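Local structure of homocysteine S-methyltransferase (Escherichia coli, 5DMM) at residues 68-73 with 155-160. The protein catalyses methyl transfer from S-methylmethionine, or less efficiently S-adenosylmethionine, to homocysteine, using a zinc ion. Numbering follows the deposited sequence.
With HCS (2-amino-4-mercapto-butyric acid), chain F.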
# COMPACT_ATOMS: atom_id res chain seq x y z
N THR A 68 -6.66 -0.81 0.11
CA THR A 68 -7.85 -0.03 -0.26
C THR A 68 -7.57 0.96 -1.39
O THR A 68 -6.41 1.32 -1.66
CB THR A 68 -8.42 0.74 0.94
OG1 THR A 68 -7.43 1.64 1.46
CG2 THR A 68 -8.84 -0.24 2.03
N ALA A 69 -8.63 1.41 -2.05
CA ALA A 69 -8.50 2.34 -3.17
C ALA A 69 -8.38 3.79 -2.71
O ALA A 69 -9.10 4.66 -3.22
CB ALA A 69 -9.70 2.18 -4.11
N SER A 70 -7.50 4.06 -1.75
CA SER A 70 -7.41 5.39 -1.16
C SER A 70 -6.08 6.09 -1.44
O SER A 70 -5.78 7.10 -0.82
CB SER A 70 -7.63 5.31 0.36
OG SER A 70 -6.81 4.30 0.93
N TYR A 71 -5.30 5.54 -2.36
CA TYR A 71 -3.96 6.06 -2.66
C TYR A 71 -3.94 7.56 -2.97
O TYR A 71 -3.00 8.28 -2.59
CB TYR A 71 -3.39 5.29 -3.85
CG TYR A 71 -2.02 5.74 -4.30
CD1 TYR A 71 -0.89 5.46 -3.54
CD2 TYR A 71 -1.85 6.44 -5.49
CE1 TYR A 71 0.36 5.86 -3.95
CE2 TYR A 71 -0.60 6.84 -5.91
CZ TYR A 71 0.50 6.54 -5.14
OH TYR A 71 1.75 6.94 -5.55
N GLN A 72 -4.96 8.02 -3.69
CA GLN A 72 -5.09 9.43 -4.04
C GLN A 72 -6.36 10.04 -3.46
O GLN A 72 -6.84 11.08 -3.93
CB GLN A 72 -5.01 9.60 -5.57
CG GLN A 72 -3.55 9.75 -6.03
CD GLN A 72 -3.29 9.31 -7.45
OE1 GLN A 72 -3.86 8.33 -7.93
NE2 GLN A 72 -2.40 10.03 -8.13
N ALA A 73 -6.90 9.41 -2.42
CA ALA A 73 -8.07 9.92 -1.73
C ALA A 73 -7.69 10.72 -0.47
O ALA A 73 -7.54 10.17 0.62
CB ALA A 73 -9.01 8.78 -1.37
N GLU A 155 -6.98 9.18 9.85
CA GLU A 155 -8.10 9.05 10.77
C GLU A 155 -9.27 8.28 10.16
O GLU A 155 -9.83 7.38 10.79
CB GLU A 155 -8.53 10.43 11.27
CG GLU A 155 -7.53 10.97 12.29
CD GLU A 155 -7.90 12.32 12.89
OE1 GLU A 155 -8.97 12.88 12.57
OE2 GLU A 155 -7.10 12.84 13.70
N ALA A 156 -9.59 8.58 8.91
CA ALA A 156 -10.73 7.95 8.25
C ALA A 156 -10.49 6.45 8.03
O ALA A 156 -11.41 5.64 8.20
CB ALA A 156 -11.01 8.64 6.92
N LEU A 157 -9.26 6.09 7.67
CA LEU A 157 -8.92 4.69 7.43
C LEU A 157 -8.97 3.88 8.73
O LEU A 157 -9.48 2.75 8.75
CB LEU A 157 -7.52 4.57 6.79
CG LEU A 157 -7.35 5.07 5.35
CD1 LEU A 157 -5.86 5.10 4.96
CD2 LEU A 157 -8.10 4.20 4.33
N LEU A 158 -8.47 4.45 9.82
CA LEU A 158 -8.47 3.76 11.10
C LEU A 158 -9.90 3.65 11.64
O LEU A 158 -10.32 2.59 12.11
CB LEU A 158 -7.55 4.47 12.11
CG LEU A 158 -6.05 4.45 11.79
CD1 LEU A 158 -5.23 5.32 12.76
CD2 LEU A 158 -5.51 3.02 11.79
N ASP A 159 -10.66 4.74 11.56
CA ASP A 159 -12.03 4.75 12.06
C ASP A 159 -12.93 3.78 11.31
O ASP A 159 -13.89 3.26 11.89
CB ASP A 159 -12.64 6.15 11.99
CG ASP A 159 -12.08 7.08 13.04
OD1 ASP A 159 -11.49 6.58 14.02
OD2 ASP A 159 -12.22 8.31 12.87
N ALA A 160 -12.63 3.56 10.03
CA ALA A 160 -13.40 2.64 9.21
C ALA A 160 -12.98 1.18 9.47
O ALA A 160 -13.61 0.25 8.95
CB ALA A 160 -13.25 2.97 7.74
N HCS F . -2.62 2.77 -5.57
CA HCS F . -1.66 1.69 -5.49
CB HCS F . -0.25 2.26 -5.48
CG HCS F . 0.04 3.04 -6.75
SD HCS F . 1.81 3.42 -6.85
C HCS F . -1.89 0.90 -4.23
OXT HCS F . -2.79 1.27 -3.46
O HCS F . -1.16 -0.10 -4.01
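L157 meets T68 and S70 through one methyl, CD2, which lies 3.6 Å from S70 OG and 3.9 Å from T68 OG1. It has CG anti to its carbonyl carbon (chi1 -69°), which sends the isobutyl end out from helix 143-159 to the two hydroxyls, while I92, V96, L165 and V122 also touch it. After it, L158 rests on L165 of strand 164-170. The buried hydroxyls are satisfied although a methyl faces them: T68 OG1 donates to S70 OG (2.8 Å), and S121 of strand 117-122 hydrogen-bonds to both, its N to T68 OG1 and its O to S70 OG. Next to S70, in the type I turn S70-A73, Y71 faces the bound homocysteine, whose CG sits 3.8 Å above the plane of the ring, over its centre; Y71 OH is hydrogen-bonded to E134 OE2. With an alanine in place of Y71, the homocysteine chain would probably lose the ring lying against its CG, and E134 its phenol partner. The arrangement is that of a TIM barrel, in which an outer helix, 143-159, packs through L157 against the loop after strand 65-67, which contributes Y71 to the homocysteine pocket.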